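PDB 3GO9: insulinase family protease from Yersinia pestis, which probably hydrolyses peptide bonds as a zinc-dependent insulinase-family (M16) protease. Local coordinates for residues T109-T114 / V323-A328; R296-W301 / N358-A363; Q305-E308 / N314-L317. All blocks are in the same frame, centred on the assembly; numbering follows the deposited sequence. Where two conformers were deposited one is given.

In the fold
The three contacts illustrate how chemistry varies with place in one fold. Contact 1, near the centre of the chain, is buried and spans two family regions, setting a phenol hydroxyl against a tyrosine ring. Contacts 2 and 3 lie about 27 Å from that centre, measured from the centre of each, and pack apolar side chains; contact 2 is buried, contact 3 partly buried. Both use helix 283-309, which contact 2 joins to a helix-loop-helix connection and contact 3 to strand 316-324, and they touch through F300 and L317. Contacts 1 and 3 use the same strand, with contact 1 at its hairpin end. None of the three has a hydrogen bond across its segments.

Contact 1: residues T109-T114 / V323-A328; sequences TSYDFT and VQYQRA
Y111 and Y325 are brought together by similar first torsions: each ring carbon CG stands anti to its carbonyl carbon and beside the backbone N, with chi1 -66° in Y111 and -48° in Y325. The two backbones point these groups differently. Y111 directs its CB toward the other segment, whereas Y325 reaches across with the far end of its ring from a type I' turn, the two-residue beta hairpin turn that joins antiparallel strands 316-324 and 327-336 and is closed by backbone bonds between Q324 and R327. The side chains cross at about a right angle, and the phenol oxygen of Y325 does the touching. It approaches the Y111 ring obliquely, 3.8 Å from Y111 CD2 to Y325 OH and 4.1 Å from Y111 CE2 to the same oxygen. Farther back the rings barely meet, with Y111 CD2 and Y325 CE1 at 4.5 Å.

S110 completes the contact, its OG lying 4.3 Å from Y325 OH, too far for a hydrogen bond. S110 OG is instead hydrogen-bonded to F163 O, while Y111 OH is paired with W172 NE1. Y325 also packs on F163 and on A247, and the backbone N of A247 is bound by D112 OD2. T109 OG1 bonds to ND1 of H72, a zinc ligand, which places this loop in the second shell of a metal site.

The loop belongs to the Insulinase family region and the turn to the inactive-domain region, consistent with the two halves of M16 proteins facing each other. Chemically this is a limited van der Waals contact that leaves Y325 OH buried with no hydrogen-bond partner in the model, a polar cost the contact itself does not repay.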
ATOM      1  N   THR A 109       9.733   0.968  -8.730  1.00  8.42           N
ATOM      2  CA  THR A 109       9.967   2.398  -8.592  1.00  9.44           C
ATOM      3  C   THR A 109       8.682   3.194  -8.726  1.00  9.83           C
ATOM      4  O   THR A 109       7.720   2.751  -9.364  1.00 11.45           O
ATOM      5  CB  THR A 109      10.994   2.921  -9.588  1.00 10.20           C
ATOM      6  OG1 THR A 109      10.442   3.021 -10.876  1.00 13.48           O
ATOM      7  CG2 THR A 109      12.246   2.024  -9.617  1.00 10.98           C
ATOM      8  N   SER A 110       8.636   4.352  -8.097  1.00  9.48           N
ATOM      9  CA  SER A 110       7.403   5.083  -8.024  1.00  8.62           C
ATOM     10  C   SER A 110       7.718   6.577  -8.030  1.00  8.85           C
ATOM     11  O   SER A 110       8.808   6.986  -8.446  1.00  8.72           O
ATOM     12  CB  SER A 110       6.629   4.595  -6.770  1.00 10.01           C
ATOM     13  OG  SER A 110       5.331   5.162  -6.678  1.00 10.52           O
ATOM     14  N   TYR A 111       6.748   7.394  -7.644  1.00  8.67           N
ATOM     15  CA  TYR A 111       6.907   8.828  -7.633  1.00  9.29           C
ATOM     16  C   TYR A 111       7.896   9.294  -6.594  1.00 10.65           C
ATOM     17  O   TYR A 111       8.661  10.185  -6.818  1.00  9.65           O
ATOM     18  CB  TYR A 111       5.497   9.432  -7.372  1.00  9.83           C
ATOM     19  CG  TYR A 111       4.556   9.177  -8.472  1.00  6.90           C
ATOM     20  CD1 TYR A 111       4.604   9.950  -9.651  1.00  9.36           C
ATOM     21  CD2 TYR A 111       3.637   8.127  -8.440  1.00  8.16           C
ATOM     22  CE1 TYR A 111       3.740   9.652 -10.724  1.00 10.31           C
ATOM     23  CE2 TYR A 111       2.783   7.869  -9.488  1.00  9.34           C
ATOM     24  CZ  TYR A 111       2.827   8.642 -10.631  1.00  9.22           C
ATOM     25  OH  TYR A 111       1.972   8.358 -11.698  1.00 10.73           O
ATOM     26  N   ASP A 112       7.840   8.687  -5.395  1.00  9.65           N
ATOM     27  CA  ASP A 112       8.629   9.150  -4.263  1.00 10.34           C
ATOM     28  C   ASP A 112       9.449   8.096  -3.566  1.00 10.92           C
ATOM     29  O   ASP A 112      10.062   8.387  -2.548  1.00 11.21           O
ATOM     30  CB  ASP A 112       7.788   9.943  -3.236  1.00 11.43           C
ATOM     31  CG  ASP A 112       6.757   9.147  -2.524  1.00 16.13           C
ATOM     32  OD1 ASP A 112       6.676   7.931  -2.751  1.00 18.84           O
ATOM     33  OD2 ASP A 112       5.978   9.790  -1.751  1.00 19.31           O
ATOM     34  N   PHE A 113       9.537   6.921  -4.171  1.00  8.99           N
ATOM     35  CA  PHE A 113      10.374   5.864  -3.650  1.00  9.31           C
ATOM     36  C   PHE A 113      10.809   4.882  -4.711  1.00  8.46           C
ATOM     37  O   PHE A 113      10.198   4.748  -5.772  1.00  9.40           O
ATOM     38  CB  PHE A 113       9.703   5.101  -2.469  1.00 10.37           C
ATOM     39  CG  PHE A 113       8.594   4.209  -2.875  1.00 10.01           C
ATOM     40  CD1 PHE A 113       8.825   2.865  -3.214  1.00 12.00           C
ATOM     41  CD2 PHE A 113       7.270   4.693  -2.928  1.00 11.46           C
ATOM     42  CE1 PHE A 113       7.779   2.034  -3.573  1.00 16.75           C
ATOM     43  CE2 PHE A 113       6.222   3.854  -3.357  1.00 11.88           C
ATOM     44  CZ  PHE A 113       6.460   2.554  -3.626  1.00 14.07           C
ATOM     45  N   THR A 114      11.885   4.173  -4.374  1.00  8.01           N
ATOM     46  CA  THR A 114      12.296   2.915  -5.025  1.00  8.32           C
ATOM     47  C   THR A 114      12.401   1.843  -3.953  1.00  8.75           C
ATOM     48  O   THR A 114      13.012   2.062  -2.894  1.00  9.81           O
ATOM     49  CB  THR A 114      13.663   3.126  -5.656  1.00  8.28           C
ATOM     50  OG1 THR A 114      13.519   4.135  -6.665  1.00  9.64           O
ATOM     51  CG2 THR A 114      14.220   1.889  -6.358  1.00  9.68           C
ATOM     52  N   VAL A 323      -5.375   3.712   1.853  1.00 19.77           N
ATOM     53  CA  VAL A 323      -4.797   5.001   2.247  1.00 20.15           C
ATOM     54  C   VAL A 323      -3.526   5.117   1.448  1.00 20.39           C
ATOM     55  O   VAL A 323      -2.639   4.268   1.554  1.00 21.82           O
ATOM     56  CB  VAL A 323      -4.486   5.065   3.751  1.00 19.23           C
ATOM     57  CG1 VAL A 323      -3.820   6.387   4.081  1.00 21.84           C
ATOM     58  CG2 VAL A 323      -5.714   4.883   4.528  1.00 21.20           C
ATOM     59  N   GLN A 324      -3.431   6.141   0.622  1.00 19.60           N
ATOM     60  CA  GLN A 324      -2.319   6.309  -0.291  1.00 20.24           C
ATOM     61  C   GLN A 324      -2.280   7.762  -0.619  1.00 19.09           C
ATOM     62  O   GLN A 324      -3.328   8.373  -0.772  1.00 18.49           O
ATOM     63  CB  GLN A 324      -2.546   5.517  -1.591  1.00 21.32           C
ATOM     64  CG  GLN A 324      -2.430   4.067  -1.450  1.00 23.35           C
ATOM     65  CD  GLN A 324      -2.694   3.320  -2.752  1.00 26.98           C
ATOM     66  OE1 GLN A 324      -3.072   3.916  -3.788  1.00 26.99           O
ATOM     67  NE2 GLN A 324      -2.510   2.003  -2.706  1.00 27.14           N
ATOM     68  N   TYR A 325      -1.080   8.329  -0.732  1.00 18.41           N
ATOM     69  CA  TYR A 325      -0.913   9.746  -0.998  1.00 19.87           C
ATOM     70  C   TYR A 325      -1.692  10.661  -0.062  1.00 20.23           C
ATOM     71  O   TYR A 325      -2.202  11.683  -0.501  1.00 21.70           O
ATOM     72  CB  TYR A 325      -1.252  10.061  -2.475  1.00 21.17           C
ATOM     73  CG  TYR A 325      -0.576   9.104  -3.430  1.00 21.05           C
ATOM     74  CD1 TYR A 325       0.757   9.251  -3.730  1.00 24.94           C
ATOM     75  CD2 TYR A 325      -1.256   7.993  -3.944  1.00 22.91           C
ATOM     76  CE1 TYR A 325       1.399   8.345  -4.571  1.00 23.57           C
ATOM     77  CE2 TYR A 325      -0.627   7.088  -4.758  1.00 25.54           C
ATOM     78  CZ  TYR A 325       0.701   7.298  -5.079  1.00 24.11           C
ATOM     79  OH  TYR A 325       1.336   6.414  -5.894  1.00 31.23           O
ATOM     80  N   GLN A 326      -1.763  10.289   1.216  1.00 20.46           N
ATOM     81  CA  GLN A 326      -2.362  11.088   2.285  1.00 21.18           C
ATOM     82  C   GLN A 326      -3.880  11.224   2.088  1.00 19.37           C
ATOM     83  O   GLN A 326      -4.484  12.146   2.663  1.00 18.29           O
ATOM     84  CB  GLN A 326      -1.673  12.468   2.420  1.00 22.94           C
ATOM     85  CG  GLN A 326      -0.142  12.375   2.635  1.00 27.95           C
ATOM     86  CD  GLN A 326       0.640  13.717   2.474  1.00 33.51           C
ATOM     87  OE1 GLN A 326       1.847  13.758   2.732  1.00 38.47           O
ATOM     88  NE2 GLN A 326      -0.034  14.789   2.041  1.00 36.93           N
ATOM     89  N   ARG A 327      -4.472  10.359   1.243  1.00 17.70           N
ATOM     90  CA  ARG A 327      -5.949  10.323   1.068  1.00 18.58           C
ATOM     91  C   ARG A 327      -6.488   8.977   1.484  1.00 16.87           C
ATOM     92  O   ARG A 327      -5.849   7.971   1.262  1.00 16.93           O
ATOM     93  CB  ARG A 327      -6.397  10.513  -0.385  1.00 19.39           C
ATOM     94  CG  ARG A 327      -5.636  11.477  -1.211  1.00 22.57           C
ATOM     95  CD  ARG A 327      -6.087  12.852  -1.104  1.00 20.51           C
ATOM     96  NE  ARG A 327      -7.544  13.077  -1.161  1.00 19.47           N
ATOM     97  CZ  ARG A 327      -8.125  14.167  -0.654  1.00 18.32           C
ATOM     98  NH1 ARG A 327      -7.384  15.121  -0.086  1.00 19.87           N
ATOM     99  NH2 ARG A 327      -9.441  14.316  -0.693  1.00 18.25           N
ATOM    100  N   ALA A 328      -7.684   8.959   2.052  1.00 15.73           N
ATOM    101  CA  ALA A 328      -8.394   7.698   2.345  1.00 15.62           C
ATOM    102  C   ALA A 328      -9.398   7.530   1.214  1.00 15.82           C
ATOM    103  O   ALA A 328     -10.161   8.475   0.946  1.00 16.21           O
ATOM    104  CB  ALA A 328      -9.120   7.760   3.689  1.00 16.72           C
TER

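Contact 2: residues R296-W301 / N358-A363; sequences REALFW and NGLSQA
The indole of W301 is met by the L360 side chain at its benzene end, where L360 CD1 lies 4.2 Å from W301 CZ3 and approaches obliquely. In the plane of the indole, at the edge, sits the carbonyl oxygen of A298, three residues earlier on the same helix; W301 CE3 is 3.4 Å from A298 O. Outside the two segments, E364 and Q371 of helix 362-377 also touch this indole.

L360 CD1 also touches A298 CB, at 4.2 Å, and one methyl thus lies between A298 and the W301 ring. One leucine branch in this way meets a small residue and a large one together. A298 points its CB toward the leucine, and W301, with CG anti to the backbone N at chi1 169°, brings the benzene end of its ring to the same methyl. L360 has its CG beside the backbone N instead, chi1 -67°. The closest approach of the two backbones, from A298 CA to L360 CA, is 8.2 Å.

Several bonds fix the backbone around L360. G359 turns out of helix 341-358 with positive phi, N428 OD1 binds the L360 amide, and S361 is the N-cap of helix 362-377. The S361 side chain caps a backbone N just beyond A363 while S361 N binds E364 OE1, a capping box with E364 as the partner. A salt bridge from E297 to K372 ties helices 283-309 and 362-377 together farther along, and L360 leans on L368.

The arrangement is a short helix-loop-helix connection, residues 359-361, between helices 341-358 and 362-377, whose buried L360 packs on helix 283-309 within the Peptidase M16 inactive-domain family region.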
ATOM      1  N   ARG A 296     -18.057   0.895   7.575  1.00 17.60           N
ATOM      2  CA  ARG A 296     -17.789   0.528   6.186  0.50 18.54           C
ATOM      3  C   ARG A 296     -17.891  -0.976   5.990  1.00 18.74           C
ATOM      4  O   ARG A 296     -18.514  -1.451   5.032  1.00 19.47           O
ATOM      5  CB  ARG A 296     -16.417   1.065   5.735  0.50 19.10           C
ATOM      6  CG  ARG A 296     -16.388   2.571   5.625  0.50 20.67           C
ATOM      7  CD  ARG A 296     -15.069   3.113   5.057  0.50 23.80           C
ATOM      8  NE  ARG A 296     -13.940   3.070   5.999  0.50 24.43           N
ATOM      9  CZ  ARG A 296     -13.486   4.121   6.678  0.50 26.75           C
ATOM     10  NH1 ARG A 296     -14.086   5.299   6.593  0.50 28.40           N
ATOM     11  NH2 ARG A 296     -12.453   3.982   7.501  0.50 25.62           N
ATOM     12  N   GLU A 297     -17.315  -1.735   6.913  1.00 18.35           N
ATOM     13  CA  GLU A 297     -17.342  -3.156   6.826  1.00 18.80           C
ATOM     14  C   GLU A 297     -18.778  -3.683   6.974  1.00 19.14           C
ATOM     15  O   GLU A 297     -19.216  -4.583   6.222  1.00 18.55           O
ATOM     16  CB  GLU A 297     -16.405  -3.748   7.873  1.00 19.66           C
ATOM     17  CG  GLU A 297     -16.243  -5.205   7.800  1.00 23.30           C
ATOM     18  CD  GLU A 297     -15.427  -5.752   8.924  1.00 28.22           C
ATOM     19  OE1 GLU A 297     -15.542  -6.952   9.166  1.00 33.93           O
ATOM     20  OE2 GLU A 297     -14.677  -5.001   9.567  1.00 29.58           O
ATOM     21  N   ALA A 298     -19.533  -3.056   7.872  1.00 18.31           N
ATOM     22  CA  ALA A 298     -20.892  -3.493   8.168  1.00 19.00           C
ATOM     23  C   ALA A 298     -21.756  -3.349   6.917  1.00 18.93           C
ATOM     24  O   ALA A 298     -22.562  -4.219   6.605  1.00 17.67           O
ATOM     25  CB  ALA A 298     -21.485  -2.584   9.265  1.00 18.53           C
ATOM     26  N   LEU A 299     -21.581  -2.238   6.233  1.00 18.73           N
ATOM     27  CA  LEU A 299     -22.387  -1.913   5.090  1.00 20.22           C
ATOM     28  C   LEU A 299     -22.064  -2.894   3.992  1.00 20.04           C
ATOM     29  O   LEU A 299     -22.988  -3.407   3.340  1.00 18.96           O
ATOM     30  CB  LEU A 299     -22.192  -0.471   4.688  1.00 21.19           C
ATOM     31  CG  LEU A 299     -21.518   0.042   3.445  1.00 23.95           C
ATOM     32  CD1 LEU A 299     -21.651  -0.831   2.235  1.00 24.98           C
ATOM     33  CD2 LEU A 299     -22.148   1.379   3.194  1.00 27.62           C
ATOM     34  N   PHE A 300     -20.788  -3.223   3.813  1.00 19.31           N
ATOM     35  CA  PHE A 300     -20.468  -4.120   2.718  1.00 21.33           C
ATOM     36  C   PHE A 300     -20.979  -5.506   3.008  1.00 21.10           C
ATOM     37  O   PHE A 300     -21.567  -6.201   2.151  1.00 20.80           O
ATOM     38  CB  PHE A 300     -18.996  -4.182   2.412  1.00 21.57           C
ATOM     39  CG  PHE A 300     -18.731  -4.939   1.172  1.00 24.65           C
ATOM     40  CD1 PHE A 300     -19.242  -4.472  -0.048  1.00 28.27           C
ATOM     41  CD2 PHE A 300     -18.061  -6.139   1.210  1.00 27.38           C
ATOM     42  CE1 PHE A 300     -19.040  -5.166  -1.195  1.00 27.34           C
ATOM     43  CE2 PHE A 300     -17.843  -6.840   0.019  1.00 29.60           C
ATOM     44  CZ  PHE A 300     -18.324  -6.327  -1.176  1.00 28.21           C
ATOM     45  N   TRP A 301     -20.794  -5.897   4.251  1.00 20.43           N
ATOM     46  CA  TRP A 301     -21.283  -7.142   4.761  1.00 20.79           C
ATOM     47  C   TRP A 301     -22.810  -7.307   4.553  1.00 19.57           C
ATOM     48  O   TRP A 301     -23.263  -8.339   4.072  1.00 19.59           O
ATOM     49  CB  TRP A 301     -20.920  -7.174   6.233  1.00 22.95           C
ATOM     50  CG  TRP A 301     -21.527  -8.202   6.996  1.00 26.84           C
ATOM     51  CD1 TRP A 301     -21.214  -9.521   6.983  1.00 31.95           C
ATOM     52  CD2 TRP A 301     -22.561  -8.035   7.988  1.00 31.29           C
ATOM     53  NE1 TRP A 301     -21.994 -10.191   7.890  1.00 33.63           N
ATOM     54  CE2 TRP A 301     -22.827  -9.304   8.520  1.00 32.08           C
ATOM     55  CE3 TRP A 301     -23.282  -6.926   8.475  1.00 31.62           C
ATOM     56  CZ2 TRP A 301     -23.798  -9.517   9.502  1.00 32.96           C
ATOM     57  CZ3 TRP A 301     -24.239  -7.138   9.449  1.00 34.52           C
ATOM     58  CH2 TRP A 301     -24.490  -8.429   9.953  1.00 32.68           C
ATOM     59  N   ASN A 358     -31.857   4.064   8.492  1.00 15.94           N
ATOM     60  CA  ASN A 358     -32.209   3.165   9.580  1.00 17.65           C
ATOM     61  C   ASN A 358     -31.113   2.278  10.130  1.00 16.92           C
ATOM     62  O   ASN A 358     -31.259   1.721  11.238  1.00 18.53           O
ATOM     63  CB  ASN A 358     -33.373   2.304   9.103  1.00 18.46           C
ATOM     64  CG  ASN A 358     -34.608   3.145   8.794  1.00 21.56           C
ATOM     65  OD1 ASN A 358     -35.269   2.973   7.761  1.00 28.62           O
ATOM     66  ND2 ASN A 358     -34.913   4.071   9.697  1.00 25.79           N
ATOM     67  N   GLY A 359     -30.025   2.118   9.392  1.00 15.16           N
ATOM     68  CA  GLY A 359     -28.925   1.321   9.827  1.00 15.60           C
ATOM     69  C   GLY A 359     -29.208  -0.146   9.939  1.00 15.44           C
ATOM     70  O   GLY A 359     -30.148  -0.682   9.311  1.00 16.19           O
ATOM     71  N   LEU A 360     -28.398  -0.776  10.752  1.00 15.56           N
ATOM     72  CA  LEU A 360     -28.492  -2.187  11.044  1.00 14.81           C
ATOM     73  C   LEU A 360     -29.619  -2.401  12.041  1.00 15.52           C
ATOM     74  O   LEU A 360     -29.919  -1.537  12.865  1.00 14.42           O
ATOM     75  CB  LEU A 360     -27.179  -2.671  11.633  1.00 14.72           C
ATOM     76  CG  LEU A 360     -25.941  -2.687  10.755  1.00 17.77           C
ATOM     77  CD1 LEU A 360     -24.886  -3.548  11.449  1.00 19.88           C
ATOM     78  CD2 LEU A 360     -26.259  -3.226   9.365  1.00 19.36           C
ATOM     79  N   SER A 361     -30.219  -3.579  11.973  1.00 14.98           N
ATOM     80  CA  SER A 361     -31.075  -4.053  13.064  1.00 16.25           C
ATOM     81  C   SER A 361     -30.230  -4.500  14.250  1.00 16.56           C
ATOM     82  O   SER A 361     -29.027  -4.759  14.126  1.00 16.13           O
ATOM     83  CB  SER A 361     -31.929  -5.246  12.608  1.00 16.86           C
ATOM     84  OG  SER A 361     -31.121  -6.360  12.394  1.00 17.55           O
ATOM     85  N   GLN A 362     -30.862  -4.648  15.401  1.00 17.66           N
ATOM     86  CA  GLN A 362     -30.139  -5.125  16.560  1.00 18.36           C
ATOM     87  C   GLN A 362     -29.605  -6.509  16.314  1.00 17.72           C
ATOM     88  O   GLN A 362     -28.513  -6.843  16.740  1.00 16.26           O
ATOM     89  CB  GLN A 362     -31.058  -5.149  17.789  1.00 19.43           C
ATOM     90  CG  GLN A 362     -30.328  -5.554  19.086  1.00 20.57           C
ATOM     91  CD  GLN A 362     -29.377  -4.486  19.560  1.00 21.69           C
ATOM     92  OE1 GLN A 362     -29.773  -3.332  19.775  1.00 22.08           O
ATOM     93  NE2 GLN A 362     -28.104  -4.856  19.709  1.00 22.57           N
ATOM     94  N   ALA A 363     -30.395  -7.358  15.643  1.00 17.98           N
ATOM     95  CA  ALA A 363     -29.946  -8.724  15.387  1.00 18.52           C
ATOM     96  C   ALA A 363     -28.736  -8.751  14.453  1.00 18.68           C
ATOM     97  O   ALA A 363     -27.793  -9.525  14.658  1.00 18.84           O
ATOM     98  CB  ALA A 363     -31.092  -9.567  14.790  1.00 18.95           C
TER

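Contact 3: residues Q305-E308 / N314-L317; sequences QVLE and NLKL
L307 and L317 meet tip to tip, with L307 CD2 lying 3.6 Å from L317 CD1 and 3.7 Å from L317 CG. The same methyl has a second, looser neighbour in L315, 4.3 Å from L307 CD2 to L315 CD2, and the backbone oxygen of L315 is 4.2 Å from L307 CD2. A single leucine of the helix therefore lies against two residues of the other segment, which share one side because K316, between them, points its CB away.

The torsions explain the reach. L307 has CG anti to the backbone N, chi1 -176°, which carries CD2 away from the helix to the two leucines, while L317 has its CG beside the backbone N at chi1 -66° and comes to meet it. The interaction is wholly dispersive, with no hydrogen bond between the segments.

A second shell fixes this cluster. L317 packs on F300 and I303 of the same helix and on L334 of the adjacent strand, and L315 leans on L334 as well as on N344 and F347 of helix 341-358. Q312 in the connecting loop touches L307. Backbone hydrogen bonding of K316 with N335 aligns the start of the strand, and N314 ND2, just before it, binds N340 OD1.

Helix 283-309 here turns through a short loop into strand 316-324, the outermost strand of a five-stranded sheet; L307 packs the last turns of the helix against the side chains of this edge strand, with strand 327-336 alongside and helix 341-358 flanking V306 and L315.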
ATOM      1  N   GLN A 305     -24.807  -9.866   2.009  1.00 18.17           N
ATOM      2  CA  GLN A 305     -25.770 -10.848   2.496  1.00 19.39           C
ATOM      3  C   GLN A 305     -27.085 -10.701   1.737  1.00 18.59           C
ATOM      4  O   GLN A 305     -27.715 -11.710   1.429  1.00 18.65           O
ATOM      5  CB  GLN A 305     -26.101 -10.692   3.979  1.00 20.67           C
ATOM      6  CG  GLN A 305     -24.915 -10.521   4.879  1.00 25.54           C
ATOM      7  CD  GLN A 305     -25.136 -11.133   6.225  1.00 33.98           C
ATOM      8  OE1 GLN A 305     -25.825 -10.552   7.088  1.00 37.85           O
ATOM      9  NE2 GLN A 305     -24.553 -12.324   6.432  1.00 37.94           N
ATOM     10  N   VAL A 306     -27.531  -9.456   1.530  1.00 16.33           N
ATOM     11  CA  VAL A 306     -28.819  -9.210   0.832  1.00 15.60           C
ATOM     12  C   VAL A 306     -28.703  -9.773  -0.566  1.00 15.37           C
ATOM     13  O   VAL A 306     -29.655 -10.371  -1.079  1.00 16.64           O
ATOM     14  CB  VAL A 306     -29.155  -7.704   0.770  1.00 15.43           C
ATOM     15  CG1 VAL A 306     -30.395  -7.462  -0.094  1.00 14.17           C
ATOM     16  CG2 VAL A 306     -29.409  -7.135   2.175  1.00 14.81           C
ATOM     17  N   LEU A 307     -27.567  -9.555  -1.220  1.00 14.89           N
ATOM     18  CA  LEU A 307     -27.342 -10.105  -2.569  1.00 15.58           C
ATOM     19  C   LEU A 307     -27.383 -11.647  -2.597  1.00 17.33           C
ATOM     20  O   LEU A 307     -27.994 -12.242  -3.510  1.00 16.02           O
ATOM     21  CB  LEU A 307     -26.033  -9.595  -3.155  1.00 14.69           C
ATOM     22  CG  LEU A 307     -25.697  -9.997  -4.586  1.00 16.62           C
ATOM     23  CD1 LEU A 307     -26.850  -9.699  -5.575  1.00 16.40           C
ATOM     24  CD2 LEU A 307     -24.386  -9.290  -5.021  1.00 13.61           C
ATOM     25  N   GLU A 308     -26.765 -12.301  -1.607  1.00 18.64           N
ATOM     26  CA  GLU A 308     -26.781 -13.774  -1.547  0.60 20.30           C
ATOM     27  C   GLU A 308     -28.219 -14.276  -1.416  1.00 19.95           C
ATOM     28  O   GLU A 308     -28.590 -15.316  -1.971  1.00 21.62           O
ATOM     29  CB  GLU A 308     -25.855 -14.304  -0.422  0.60 21.01           C
ATOM     30  CG  GLU A 308     -26.506 -14.706   0.908  0.60 24.14           C
ATOM     31  CD  GLU A 308     -25.540 -14.658   2.093  0.60 28.97           C
ATOM     32  OE1 GLU A 308     -24.530 -13.912   2.045  0.60 31.61           O
ATOM     33  OE2 GLU A 308     -25.804 -15.355   3.095  0.60 32.69           O
ATOM     34  N   ASN A 314     -26.395 -10.896 -13.056  1.00 18.60           N
ATOM     35  CA  ASN A 314     -25.030 -10.592 -13.464  1.00 17.63           C
ATOM     36  C   ASN A 314     -24.261  -9.578 -12.602  1.00 18.13           C
ATOM     37  O   ASN A 314     -23.316  -8.943 -13.081  1.00 17.47           O
ATOM     38  CB  ASN A 314     -25.030 -10.134 -14.919  1.00 17.54           C
ATOM     39  CG  ASN A 314     -25.689 -11.128 -15.831  1.00 20.59           C
ATOM     40  OD1 ASN A 314     -25.399 -12.306 -15.740  1.00 23.15           O
ATOM     41  ND2 ASN A 314     -26.569 -10.666 -16.722  1.00 22.92           N
ATOM     42  N   LEU A 315     -24.653  -9.450 -11.346  1.00 17.86           N
ATOM     43  CA  LEU A 315     -23.961  -8.517 -10.435  1.00 17.87           C
ATOM     44  C   LEU A 315     -22.896  -9.204  -9.628  1.00 17.98           C
ATOM     45  O   LEU A 315     -23.226 -10.189  -8.950  1.00 19.15           O
ATOM     46  CB  LEU A 315     -24.945  -7.883  -9.467  1.00 17.12           C
ATOM     47  CG  LEU A 315     -24.385  -6.833  -8.508  1.00 16.56           C
ATOM     48  CD1 LEU A 315     -23.523  -5.758  -9.202  1.00 17.41           C
ATOM     49  CD2 LEU A 315     -25.524  -6.195  -7.723  1.00 17.91           C
ATOM     50  N   LYS A 316     -21.650  -8.698  -9.662  1.00 17.43           N
ATOM     51  CA  LYS A 316     -20.622  -9.064  -8.691  1.00 18.65           C
ATOM     52  C   LYS A 316     -20.145  -7.806  -7.966  1.00 18.59           C
ATOM     53  O   LYS A 316     -19.851  -6.799  -8.610  1.00 18.74           O
ATOM     54  CB  LYS A 316     -19.417  -9.728  -9.351  1.00 19.55           C
ATOM     55  CG  LYS A 316     -19.732 -11.031 -10.065  1.00 24.49           C
ATOM     56  CD  LYS A 316     -18.507 -11.383 -10.903  1.00 31.30           C
ATOM     57  CE  LYS A 316     -18.322 -12.874 -11.057  1.00 35.08           C
ATOM     58  NZ  LYS A 316     -16.869 -13.139 -11.131  1.00 37.23           N
ATOM     59  N   LEU A 317     -20.013  -7.898  -6.657  1.00 18.06           N
ATOM     60  CA  LEU A 317     -19.711  -6.745  -5.829  1.00 19.66           C
ATOM     61  C   LEU A 317     -18.339  -6.878  -5.263  1.00 21.14           C
ATOM     62  O   LEU A 317     -17.921  -7.995  -4.871  1.00 21.89           O
ATOM     63  CB  LEU A 317     -20.665  -6.666  -4.660  1.00 20.56           C
ATOM     64  CG  LEU A 317     -22.100  -6.410  -4.999  1.00 20.60           C
ATOM     65  CD1 LEU A 317     -22.852  -6.347  -3.689  1.00 23.96           C
ATOM     66  CD2 LEU A 317     -22.229  -5.127  -5.807  1.00 24.21           C
TER